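Local coordinates for extracellular solute-binding protein family 1 (Arthrobacter chlorophenolicus, PDB 4R2F) that binds the beta-linked glucose disaccharide laminaribiose and probably delivers it to a membrane sugar transporter of the ABC type, at residues 57-62 with 336-341; 66-71 with 322-327; 212-217 with 380-385; 346-351 with 367-372. All blocks are in the same frame, centred on the assembly; numbering follows the deposited sequence.

Interaction 1 of 4, residues 57-62 with 336-341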
loop_
_atom_site.group_PDB
_atom_site.type_symbol
_atom_site.label_atom_id
_atom_site.label_comp_id
_atom_site.label_asym_id
_atom_site.label_seq_id
_atom_site.Cartn_x
_atom_site.Cartn_y
_atom_site.Cartn_z
ATOM N N LYS A 57 9.061 -11.434 -13.667
ATOM C CA LYS A 57 8.987 -11.871 -15.068
ATOM C C LYS A 57 9.557 -13.279 -15.241
ATOM O O LYS A 57 8.900 -14.134 -15.803
ATOM C CB LYS A 57 9.763 -10.907 -15.946
ATOM C CG LYS A 57 9.718 -11.211 -17.432
ATOM C CD LYS A 57 10.403 -10.084 -18.194
ATOM C CE LYS A 57 11.062 -10.567 -19.472
ATOM N NZ LYS A 57 10.012 -10.807 -20.491
ATOM N N LYS A 58 10.764 -13.522 -14.737
ATOM C CA LYS A 58 11.390 -14.851 -14.882
ATOM C C LYS A 58 10.590 -15.940 -14.183
ATOM O O LYS A 58 10.414 -17.025 -14.732
ATOM C CB LYS A 58 12.840 -14.862 -14.395
ATOM C CG LYS A 58 13.812 -14.412 -15.476
ATOM C CD LYS A 58 15.188 -14.111 -14.911
ATOM C CE LYS A 58 16.041 -13.337 -15.905
ATOM N NZ LYS A 58 16.845 -12.301 -15.196
ATOM N N ILE A 59 10.063 -15.649 -12.998
ATOM C CA ILE A 59 9.193 -16.614 -12.325
ATOM C C ILE A 59 7.981 -16.963 -13.191
ATOM O O ILE A 59 7.714 -18.132 -13.471
ATOM C CB ILE A 59 8.773 -16.109 -10.940
ATOM C CG1 ILE A 59 9.984 -16.105 -10.022
ATOM C CG2 ILE A 59 7.687 -16.991 -10.328
ATOM C CD1 ILE A 59 9.740 -15.420 -8.698
ATOM N N ALA A 60 7.277 -15.941 -13.655
ATOM C CA ALA A 60 6.051 -16.138 -14.426
ATOM C C ALA A 60 6.310 -16.883 -15.734
ATOM O O ALA A 60 5.568 -17.782 -16.102
ATOM C CB ALA A 60 5.393 -14.783 -14.716
ATOM N N GLU A 61 7.372 -16.505 -16.430
ATOM C CA GLU A 61 7.665 -17.078 -17.726
ATOM C C GLU A 61 8.222 -18.489 -17.592
ATOM O O GLU A 61 8.272 -19.227 -18.570
ATOM C CB GLU A 61 8.531 -16.118 -18.556
ATOM C CG GLU A 61 7.732 -14.835 -18.819
ATOM C CD GLU A 61 8.342 -13.843 -19.802
ATOM O OE1 GLU A 61 7.560 -13.015 -20.336
ATOM O OE2 GLU A 61 9.572 -13.859 -20.025
ATOM N N GLY A 62 8.541 -18.888 -16.362
ATOM C CA GLY A 62 8.921 -20.267 -16.050
ATOM C C GLY A 62 7.765 -21.240 -15.936
ATOM O O GLY A 62 7.969 -22.448 -15.936
ATOM N N LEU A 336 7.013 -17.449 -4.577
ATOM C CA LEU A 336 7.108 -16.131 -3.917
ATOM C C LEU A 336 8.255 -15.990 -2.935
ATOM O O LEU A 336 8.844 -14.918 -2.841
ATOM C CB LEU A 336 5.809 -15.786 -3.179
ATOM C CG LEU A 336 4.623 -15.458 -4.069
ATOM C CD1 LEU A 336 3.471 -15.090 -3.154
ATOM C CD2 LEU A 336 4.921 -14.345 -5.057
ATOM N N LYS A 337 8.560 -17.042 -2.174
ATOM C CA LYS A 337 9.691 -16.975 -1.242
ATOM C C LYS A 337 10.983 -16.450 -1.886
ATOM O O LYS A 337 11.761 -15.760 -1.236
ATOM C CB LYS A 337 9.942 -18.342 -0.595
ATOM C CG LYS A 337 10.260 -19.461 -1.573
ATOM C CD LYS A 337 10.392 -20.805 -0.872
ATOM C CE LYS A 337 10.814 -21.861 -1.876
ATOM N NZ LYS A 337 10.439 -23.219 -1.412
ATOM N N GLU A 338 11.204 -16.742 -3.164
ATOM C CA GLU A 338 12.442 -16.288 -3.822
ATOM C C GLU A 338 12.568 -14.778 -3.838
ATOM O O GLU A 338 13.679 -14.254 -3.819
ATOM C CB GLU A 338 12.516 -16.797 -5.269
ATOM C CG GLU A 338 12.688 -18.311 -5.368
ATOM C CD GLU A 338 12.360 -18.878 -6.742
ATOM O OE1 GLU A 338 12.305 -18.112 -7.739
ATOM O OE2 GLU A 338 12.161 -20.109 -6.814
ATOM N N LEU A 339 11.434 -14.071 -3.884
ATOM C CA LEU A 339 11.460 -12.617 -3.966
ATOM C C LEU A 339 11.920 -11.996 -2.656
ATOM O O LEU A 339 12.644 -10.996 -2.657
ATOM C CB LEU A 339 10.087 -12.076 -4.370
ATOM C CG LEU A 339 9.590 -12.526 -5.748
ATOM C CD1 LEU A 339 8.107 -12.206 -5.918
ATOM C CD2 LEU A 339 10.412 -11.915 -6.881
ATOM N N TRP A 340 11.493 -12.589 -1.542
ATOM C CA TRP A 340 11.973 -12.158 -0.232
ATOM C C TRP A 340 13.383 -12.664 0.037
ATOM O O TRP A 340 14.141 -11.995 0.734
ATOM C CB TRP A 340 11.037 -12.614 0.886
ATOM C CG TRP A 340 9.887 -11.691 1.065
ATOM C CD1 TRP A 340 9.831 -10.593 1.885
ATOM C CD2 TRP A 340 8.628 -11.752 0.386
ATOM N NE1 TRP A 340 8.609 -9.979 1.769
ATOM C CE2 TRP A 340 7.841 -10.669 0.869
ATOM C CE3 TRP A 340 8.081 -12.611 -0.574
ATOM C CZ2 TRP A 340 6.546 -10.422 0.409
ATOM C CZ3 TRP A 340 6.782 -12.377 -1.022
ATOM C CH2 TRP A 340 6.037 -11.277 -0.545
ATOM N N GLN A 341 13.723 -13.836 -0.501
ATOM C CA GLN A 341 15.093 -14.376 -0.376
ATOM C C GLN A 341 16.103 -13.440 -1.022
ATOM O O GLN A 341 17.137 -13.159 -0.438
ATOM C CB GLN A 341 15.177 -15.800 -0.949
ATOM C CG GLN A 341 16.404 -16.620 -0.517
ATOM C CD GLN A 341 17.655 -16.214 -1.274
ATOM O OE1 GLN A 341 17.627 -15.955 -2.483
ATOM N NE2 GLN A 341 18.757 -16.128 -0.559
#

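Interaction 2 of 4, residues 66-71 with 322-327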
loop_
_atom_site.group_PDB
_atom_site.type_symbol
_atom_site.label_atom_id
_atom_site.label_comp_id
_atom_site.label_asym_id
_atom_site.label_seq_id
_atom_site.Cartn_x
_atom_site.Cartn_y
_atom_site.Cartn_z
ATOM N N ALA A 66 -0.115 -27.441 -16.999
ATOM C CA ALA A 66 -1.365 -27.550 -17.720
ATOM C C ALA A 66 -1.087 -27.448 -19.208
ATOM O O ALA A 66 -1.956 -27.092 -19.991
ATOM C CB ALA A 66 -2.334 -26.468 -17.267
ATOM N N ASN A 67 0.140 -27.761 -19.595
ATOM C CA ASN A 67 0.499 -27.704 -21.001
ATOM C C ASN A 67 0.184 -26.316 -21.540
ATOM O O ASN A 67 -0.374 -26.147 -22.615
ATOM C CB ASN A 67 -0.233 -28.797 -21.752
ATOM C CG ASN A 67 -0.068 -30.154 -21.090
ATOM O OD1 ASN A 67 -1.043 -30.810 -20.736
ATOM N ND2 ASN A 67 1.178 -30.566 -20.897
ATOM N N SER A 68 0.546 -25.331 -20.733
ATOM C CA SER A 68 0.227 -23.941 -20.937
ATOM C C SER A 68 1.436 -23.125 -20.560
ATOM O O SER A 68 2.396 -23.641 -20.018
ATOM C CB SER A 68 -0.942 -23.519 -20.065
ATOM O OG SER A 68 -2.135 -24.123 -20.499
ATOM N N LYS A 69 1.383 -21.849 -20.888
ATOM C CA LYS A 69 2.484 -20.922 -20.656
ATOM C C LYS A 69 1.839 -19.610 -20.145
ATOM O O LYS A 69 0.606 -19.429 -20.282
ATOM C CB LYS A 69 3.236 -20.706 -21.976
ATOM C CG LYS A 69 2.294 -20.753 -23.176
ATOM C CD LYS A 69 2.990 -20.716 -24.517
ATOM C CE LYS A 69 2.001 -21.105 -25.604
ATOM N NZ LYS A 69 2.453 -20.614 -26.930
ATOM N N ALA A 70 2.659 -18.719 -19.588
ATOM C CA ALA A 70 2.217 -17.416 -19.090
ATOM C C ALA A 70 3.070 -16.319 -19.684
ATOM O O ALA A 70 4.273 -16.494 -19.831
ATOM C CB ALA A 70 2.339 -17.364 -17.573
ATOM N N THR A 71 2.456 -15.177 -19.985
ATOM C CA THR A 71 3.206 -13.993 -20.397
ATOM C C THR A 71 3.141 -12.974 -19.260
ATOM O O THR A 71 2.163 -12.921 -18.519
ATOM C CB THR A 71 2.674 -13.430 -21.729
ATOM O OG1 THR A 71 1.305 -13.025 -21.591
ATOM C CG2 THR A 71 2.762 -14.491 -22.827
ATOM N N GLN A 322 -9.584 -21.704 -17.478
ATOM C CA GLN A 322 -9.644 -21.483 -16.028
ATOM C C GLN A 322 -8.754 -22.434 -15.240
ATOM O O GLN A 322 -8.181 -22.048 -14.239
ATOM C CB GLN A 322 -11.090 -21.570 -15.517
ATOM C CG GLN A 322 -11.247 -21.287 -14.027
ATOM C CD GLN A 322 -10.712 -19.932 -13.589
ATOM O OE1 GLN A 322 -10.716 -18.953 -14.359
ATOM N NE2 GLN A 322 -10.274 -19.855 -12.331
ATOM N N GLU A 323 -8.646 -23.684 -15.680
ATOM C CA GLU A 323 -7.707 -24.599 -15.054
ATOM C C GLU A 323 -6.276 -24.098 -15.104
ATOM O O GLU A 323 -5.516 -24.271 -14.149
ATOM C CB GLU A 323 -7.764 -25.968 -15.706
ATOM C CG GLU A 323 -8.927 -26.817 -15.251
ATOM C CD GLU A 323 -8.798 -28.248 -15.720
ATOM O OE1 GLU A 323 -7.654 -28.755 -15.883
ATOM O OE2 GLU A 323 -9.863 -28.856 -15.923
ATOM N N ALA A 324 -5.898 -23.514 -16.230
ATOM C CA ALA A 324 -4.553 -22.983 -16.374
ATOM C C ALA A 324 -4.335 -21.740 -15.502
ATOM O O ALA A 324 -3.276 -21.597 -14.894
ATOM C CB ALA A 324 -4.260 -22.667 -17.841
ATOM N N SER A 325 -5.310 -20.842 -15.449
ATOM C CA SER A 325 -5.219 -19.705 -14.530
ATOM C C SER A 325 -4.902 -20.239 -13.116
ATOM O O SER A 325 -3.987 -19.770 -12.463
ATOM C CB SER A 325 -6.517 -18.911 -14.516
ATOM O OG SER A 325 -6.737 -18.259 -15.747
ATOM N N GLU A 326 -5.628 -21.276 -12.704
ATOM C CA GLU A 326 -5.504 -21.844 -11.368
ATOM C C GLU A 326 -4.149 -22.472 -11.155
ATOM O O GLU A 326 -3.527 -22.258 -10.128
ATOM C CB GLU A 326 -6.621 -22.855 -11.121
ATOM C CG GLU A 326 -7.928 -22.137 -10.894
ATOM C CD GLU A 326 -9.160 -22.969 -11.143
ATOM O OE1 GLU A 326 -9.083 -24.150 -11.575
ATOM O OE2 GLU A 326 -10.233 -22.410 -10.873
ATOM N N GLU A 327 -3.678 -23.223 -12.139
ATOM C CA GLU A 327 -2.335 -23.784 -12.072
ATOM C C GLU A 327 -1.273 -22.702 -11.986
ATOM O O GLU A 327 -0.328 -22.828 -11.201
ATOM C CB GLU A 327 -2.047 -24.687 -13.278
ATOM C CG GLU A 327 -2.758 -26.041 -13.250
ATOM C CD GLU A 327 -2.466 -26.885 -12.007
ATOM O OE1 GLU A 327 -1.284 -27.056 -11.629
ATOM O OE2 GLU A 327 -3.432 -27.407 -11.416
#

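Interaction 3 of 4, residues 212-217 with 380-385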
loop_
_atom_site.group_PDB
_atom_site.type_symbol
_atom_site.label_atom_id
_atom_site.label_comp_id
_atom_site.label_asym_id
_atom_site.label_seq_id
_atom_site.Cartn_x
_atom_site.Cartn_y
_atom_site.Cartn_z
ATOM N N MET A 212 -3.020 9.387 8.559
ATOM C CA MET A 212 -3.082 10.358 9.657
ATOM C C MET A 212 -4.466 10.413 10.293
ATOM O O MET A 212 -4.575 10.603 11.517
ATOM C CB MET A 212 -2.603 11.752 9.248
ATOM C CG MET A 212 -1.119 11.788 8.863
ATOM S SD MET A 212 0.045 11.474 10.206
ATOM C CE MET A 212 -0.036 13.083 10.923
ATOM N N MET A 213 -5.502 10.217 9.494
ATOM C CA MET A 213 -6.873 10.087 10.038
ATOM C C MET A 213 -6.904 8.879 10.986
ATOM O O MET A 213 -7.357 8.984 12.123
ATOM C CB MET A 213 -7.923 9.923 8.915
ATOM C CG MET A 213 -8.163 11.146 8.013
ATOM S SD MET A 213 -9.294 10.793 6.648
ATOM C CE MET A 213 -8.645 11.821 5.384
ATOM N N LEU A 214 -6.390 7.735 10.537
ATOM C CA LEU A 214 -6.389 6.525 11.386
ATOM C C LEU A 214 -5.598 6.723 12.664
ATOM O O LEU A 214 -6.024 6.323 13.737
ATOM C CB LEU A 214 -5.833 5.335 10.609
ATOM C CG LEU A 214 -6.629 4.927 9.374
ATOM C CD1 LEU A 214 -5.988 3.687 8.781
ATOM C CD2 LEU A 214 -8.086 4.671 9.671
ATOM N N ASN A 215 -4.462 7.400 12.538
ATOM C CA ASN A 215 -3.609 7.702 13.671
ATOM C C ASN A 215 -4.308 8.578 14.713
ATOM O O ASN A 215 -3.953 8.542 15.876
ATOM C CB ASN A 215 -2.336 8.359 13.152
ATOM C CG ASN A 215 -1.187 8.336 14.136
ATOM O OD1 ASN A 215 -1.335 8.057 15.326
ATOM N ND2 ASN A 215 -0.011 8.653 13.625
ATOM N N ASN A 216 -5.323 9.333 14.322
ATOM C CA ASN A 216 -6.070 10.127 15.288
ATOM C C ASN A 216 -7.411 9.515 15.683
ATOM O O ASN A 216 -8.306 10.235 16.142
ATOM C CB ASN A 216 -6.320 11.512 14.704
ATOM C CG ASN A 216 -6.653 12.554 15.764
ATOM O OD1 ASN A 216 -6.161 12.499 16.892
ATOM N ND2 ASN A 216 -7.453 13.546 15.373
ATOM N N GLY A 217 -7.562 8.203 15.515
ATOM C CA GLY A 217 -8.806 7.530 15.862
ATOM C C GLY A 217 -9.927 7.789 14.872
ATOM O O GLY A 217 -11.066 7.497 15.154
ATOM N N PHE A 380 -7.966 0.738 4.890
ATOM C CA PHE A 380 -8.908 1.766 4.430
ATOM C C PHE A 380 -10.360 1.540 4.897
ATOM O O PHE A 380 -11.140 2.480 4.857
ATOM C CB PHE A 380 -8.910 1.801 2.904
ATOM C CG PHE A 380 -7.832 2.669 2.272
ATOM C CD1 PHE A 380 -6.744 3.164 2.981
ATOM C CD2 PHE A 380 -7.913 2.939 0.916
ATOM C CE1 PHE A 380 -5.787 3.945 2.342
ATOM C CE2 PHE A 380 -6.965 3.728 0.283
ATOM C CZ PHE A 380 -5.904 4.215 0.993
ATOM N N ALA A 381 -10.741 0.312 5.283
ATOM C CA ALA A 381 -12.114 0.045 5.774
ATOM C C ALA A 381 -12.429 0.704 7.108
ATOM O O ALA A 381 -13.602 0.873 7.476
ATOM C CB ALA A 381 -12.365 -1.461 5.880
ATOM N N SER A 382 -11.389 1.056 7.848
ATOM C CA SER A 382 -11.547 1.588 9.185
ATOM C C SER A 382 -12.502 2.766 9.178
ATOM O O SER A 382 -12.436 3.621 8.303
ATOM C CB SER A 382 -10.204 2.022 9.767
ATOM O OG SER A 382 -9.400 0.890 10.036
ATOM N N GLN A 383 -13.393 2.803 10.150
ATOM C CA GLN A 383 -13.357 1.937 11.338
ATOM C C GLN A 383 -14.130 0.619 11.213
ATOM O O GLN A 383 -14.296 -0.081 12.192
ATOM C CB GLN A 383 -13.944 2.688 12.533
ATOM C CG GLN A 383 -13.546 4.145 12.606
ATOM C CD GLN A 383 -13.296 4.580 14.026
ATOM O OE1 GLN A 383 -12.218 4.350 14.581
ATOM N NE2 GLN A 383 -14.293 5.203 14.629
ATOM N N GLY A 384 -14.662 0.316 10.041
ATOM C CA GLY A 384 -15.116 -1.031 9.744
ATOM C C GLY A 384 -13.928 -1.957 9.567
ATOM O O GLY A 384 -12.767 -1.540 9.668
ATOM N N THR A 385 -14.231 -3.224 9.315
ATOM C CA THR A 385 -13.220 -4.254 9.101
ATOM C C THR A 385 -13.396 -4.943 7.759
ATOM O O THR A 385 -12.422 -5.181 7.037
ATOM C CB THR A 385 -13.285 -5.298 10.227
ATOM O OG1 THR A 385 -12.938 -4.661 11.461
ATOM C CG2 THR A 385 -12.320 -6.469 9.975
#

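Interaction 4 of 4, residues 346-351 with 367-372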
loop_
_atom_site.group_PDB
_atom_site.type_symbol
_atom_site.label_atom_id
_atom_site.label_comp_id
_atom_site.label_asym_id
_atom_site.label_seq_id
_atom_site.Cartn_x
_atom_site.Cartn_y
_atom_site.Cartn_z
ATOM N N ASN A 346 9.140 -4.728 -1.132
ATOM C CA ASN A 346 8.883 -3.588 -0.253
ATOM C C ASN A 346 7.563 -3.798 0.526
ATOM O O ASN A 346 6.788 -2.859 0.734
ATOM C CB ASN A 346 8.795 -2.303 -1.058
ATOM C CG ASN A 346 10.140 -1.817 -1.542
ATOM O OD1 ASN A 346 10.201 -0.833 -2.265
ATOM N ND2 ASN A 346 11.216 -2.498 -1.157
ATOM N N ALA A 347 7.356 -5.032 0.972
ATOM C CA ALA A 347 6.143 -5.425 1.688
ATOM C C ALA A 347 6.418 -6.626 2.567
ATOM O O ALA A 347 7.433 -7.294 2.404
ATOM C CB ALA A 347 5.034 -5.747 0.701
ATOM N N LEU A 348 5.506 -6.882 3.498
ATOM C CA LEU A 348 5.571 -8.050 4.360
ATOM C C LEU A 348 5.059 -9.264 3.605
ATOM O O LEU A 348 4.197 -9.131 2.752
ATOM C CB LEU A 348 4.729 -7.823 5.615
ATOM C CG LEU A 348 5.256 -6.800 6.616
ATOM C CD1 LEU A 348 4.153 -6.383 7.559
ATOM C CD2 LEU A 348 6.420 -7.341 7.407
ATOM N N PRO A 349 5.588 -10.458 3.907
ATOM C CA PRO A 349 4.988 -11.694 3.368
ATOM C C PRO A 349 3.696 -12.082 4.073
ATOM O O PRO A 349 3.388 -11.555 5.138
ATOM C CB PRO A 349 6.066 -12.760 3.618
ATOM C CG PRO A 349 6.907 -12.217 4.714
ATOM C CD PRO A 349 6.823 -10.719 4.669
ATOM N N VAL A 350 2.930 -12.981 3.456
ATOM C CA VAL A 350 1.707 -13.506 4.076
ATOM C C VAL A 350 1.867 -14.984 4.478
ATOM O O VAL A 350 0.899 -15.632 4.909
ATOM C CB VAL A 350 0.467 -13.367 3.163
ATOM C CG1 VAL A 350 0.163 -11.890 2.909
ATOM C CG2 VAL A 350 0.636 -14.150 1.861
ATOM N N PHE A 351 3.081 -15.488 4.322
ATOM C CA PHE A 351 3.409 -16.877 4.626
ATOM C C PHE A 351 4.389 -16.942 5.781
ATOM O O PHE A 351 5.415 -16.273 5.778
ATOM C CB PHE A 351 4.015 -17.566 3.412
ATOM C CG PHE A 351 3.018 -17.858 2.326
ATOM C CD1 PHE A 351 1.967 -18.739 2.545
ATOM C CD2 PHE A 351 3.133 -17.265 1.083
ATOM C CE1 PHE A 351 1.048 -19.005 1.542
ATOM C CE2 PHE A 351 2.214 -17.524 0.084
ATOM C CZ PHE A 351 1.164 -18.392 0.316
ATOM N N VAL A 367 12.081 -6.547 11.552
ATOM C CA VAL A 367 11.594 -6.960 12.871
ATOM C C VAL A 367 10.846 -5.840 13.582
ATOM O O VAL A 367 9.796 -6.074 14.203
ATOM C CB VAL A 367 12.730 -7.502 13.759
ATOM C CG1 VAL A 367 12.272 -7.670 15.201
ATOM C CG2 VAL A 367 13.208 -8.837 13.196
ATOM N N LYS A 368 11.358 -4.618 13.484
ATOM C CA LYS A 368 10.679 -3.499 14.134
ATOM C C LYS A 368 9.271 -3.256 13.541
ATOM O O LYS A 368 8.311 -2.934 14.256
ATOM C CB LYS A 368 11.536 -2.265 14.023
ATOM C CG LYS A 368 10.985 -1.062 14.766
ATOM C CD LYS A 368 12.054 0.006 14.857
ATOM C CE LYS A 368 11.576 1.192 15.643
ATOM N NZ LYS A 368 12.665 2.158 15.913
ATOM N N ILE A 369 9.137 -3.436 12.230
ATOM C CA ILE A 369 7.841 -3.289 11.545
ATOM C C ILE A 369 6.842 -4.334 12.020
ATOM O O ILE A 369 5.689 -4.015 12.343
ATOM C CB ILE A 369 8.031 -3.362 10.008
ATOM C CG1 ILE A 369 8.792 -2.131 9.521
ATOM C CG2 ILE A 369 6.706 -3.481 9.279
ATOM C CD1 ILE A 369 9.439 -2.342 8.174
ATOM N N VAL A 370 7.294 -5.582 12.066
ATOM C CA VAL A 370 6.498 -6.680 12.605
ATOM C C VAL A 370 6.069 -6.406 14.017
ATOM O O VAL A 370 4.902 -6.573 14.364
ATOM C CB VAL A 370 7.272 -8.024 12.503
ATOM C CG1 VAL A 370 6.507 -9.187 13.127
ATOM C CG2 VAL A 370 7.492 -8.349 11.032
ATOM N N ASN A 371 7.006 -5.961 14.840
ATOM C CA ASN A 371 6.730 -5.861 16.259
ATOM C C ASN A 371 5.951 -4.618 16.662
ATOM O O ASN A 371 5.208 -4.676 17.602
ATOM C CB ASN A 371 8.022 -5.935 17.077
ATOM C CG ASN A 371 8.654 -7.323 17.042
ATOM O OD1 ASN A 371 8.062 -8.274 16.557
ATOM N ND2 ASN A 371 9.876 -7.424 17.527
ATOM N N GLU A 372 6.142 -3.512 15.952
ATOM C CA GLU A 372 5.560 -2.232 16.337
ATOM C C GLU A 372 4.471 -1.766 15.419
ATOM O O GLU A 372 3.587 -1.068 15.862
ATOM C CB GLU A 372 6.649 -1.157 16.435
ATOM C CG GLU A 372 7.728 -1.505 17.484
ATOM C CD GLU A 372 8.697 -0.374 17.791
ATOM O OE1 GLU A 372 8.369 0.822 17.563
ATOM O OE2 GLU A 372 9.804 -0.687 18.300
#

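Interaction 1 of 4, residues 57-62 with 336-341
I59 of helix 50-61 meets E338 and L339 of helix 337-341. This is a helix-to-helix contact in the fold of an extracellular solute-binding protein of family 1, between segments 274 residues apart in the chain. It is small and rests on one residue on the first side and two on the second. The I59 side chain points at the other helix and reaches it with its longer branch. CG1 lies anti to the carbonyl carbon and beside the backbone N (chi1 -69°). With chi2 at 171° the branch runs on extended, and CD1 becomes the leading atom. The I59 and E338 side chains run antiparallel, side by side. The carboxylate of E338 therefore ends alongside the isoleucine branch, with OE1 3.8 Å from I59 CG1. This is van der Waals contact between a carboxylate oxygen and methylene and methyl groups. The other oxygen, E338 OE2, makes a long, weak ion pair with K335. L339 approaches differently. It sets off across the line to the first helix, and its isobutyl end reaches I59, where the two apolar chains cross at a slant. Helix 322-335 adds Y332 and K335 to the surroundings of I59, and the Y331 hydroxyl is hydrogen-bonded to I59 O. Away from this contact, K57 NZ bridges to E61 OE2 at 3.1 Å, and both residues touch Y72 of strand 70-74. The apolar end of the contact is I59 CD1 against L339 CD2, at 4.0 Å.

Interaction 2 of 4, residues 66-71 with 322-327
A chi1 of -69° swings the S68 hydroxyl away from its own carbonyl. This turn brings the hydroxyl over the CB of A324, 3.7 Å from S68 OG. E327 has a similar first torsion, and its chain then bends at chi2 (-57°). A66 CB meets E327 CG at 4.1 Å, and the methyl touches the aliphatic part of the glutamate. The carboxylate goes elsewhere: E327 OE2 forms a salt bridge with K122. A66 CB also faces A324 CB, 4.3 Å away. The small side chains of A66 and A324 let the loop come close to the helix: A66 CA and A324 CA are 5.7 Å apart. The S68 hydroxyl has a partner in its own loop. S68 OG donates to A66 O at 3.0 Å, from above the carbonyl plane, and this bond closes the short loop 66-68. F63 packs on both S68 and E327. The A324 side is buried, while A66 lies at the exposed margin. The loop 66-69 leads into strand 70-74, which pairs in parallel with strand 40-44. The contact thus sets the entry to this sheet strand against helix 322-335, in the layered alpha/beta arrangement of solute-binding proteins.

Interaction 3 of 4, residues 212-217 with 380-385
L214 and S382 form the tight part of this contact, near a Schellman motif that ends helix 204-215. Both residues are buried. The methyl CD2 of L214 is modelled 3.4 Å from S382 CB, which is tighter than usual carbon contact and may be partly model error. L214 leaves the helix at an angle to the loop, and its branch end turns in to touch it. S382 CB points at the helix. The S382 hydroxyl looks to its own loop, where OG is hydrogen-bonded to T379 O. A305 packs on L214 as well. Backbone hydrogen bonds link S382 and Q383 with F221 and hold the loop in place. The other part is looser. G217 and Q383 are partly exposed, and Q383 is poorly ordered. The end of its side chain is modelled near G217. The peptide bond before Q383 is modelled cis, which is doubtful at this poorly ordered residue. G217 is the C-prime residue of the Schellman motif and has positive phi (75°), a conformation that favours glycine. One of the two Schellman bonds runs from G218 N to M213 O. The other is G217 N to L214 O, at 3.0 Å.

Interaction 4 of 4, residues 346-351 with 367-372
A short, weakly bonded strand, 348-349, and helix 364-373 of the alpha/beta solute-binding fold meet here. The strand pairs antiparallel with the long strand 145-161, through backbone bonds between L348 and L153. L348 is the residue that reaches the helix. Its side chain heads for the helix from the start, and a chi1 of -70° keeps CG on the side of the backbone N. The two methyls at its end are shared between two helix residues. CD2 of L348 touches CG2 of V370 at 3.9 Å, where one side chain lies aslant the other. CD1 of L348 lies 4.2 Å from CG2 of I369. The leucine therefore straddles two neighbouring positions on the helix. V370 turns CG2 to the leucine, since that branch sits beside the backbone N, while CG1 is anti to it (chi1 177°). I369 points at the strand and also packs on I155 and P157 of strand 145-161. F360 touches both L348 and V370, and L278 adds to the cover of L348. A bound glucose is about 11 Å from the L348 side chain, too far for contact. All the groups that meet are methyls. The contact therefore depends on shape and on exclusion of water, and gives no directional bond between strand and helix.

Of the four contacts, interaction 1 opens first, on helix 50-61, and closes a long loop at 336-341. Strand 70-74 follows, and interaction 2 joins its entry loop to helix 322-335. Interaction 2 thus lies within the span of interaction 1, and the two touch where A60 and E61 pack on A70. Interaction 3 ties helix 204-215 to loop 380-385. It crosses both, since its first segment falls inside their loops and its second beyond them. It lies on the opposite side of the chain's centre. Interaction 4 lies within the span of interaction 3. It follows interaction 1 and touches it through W340 NE1, probably hydrogen-bonded to A347 O. Interactions 2 and 4 both reach the central sheet.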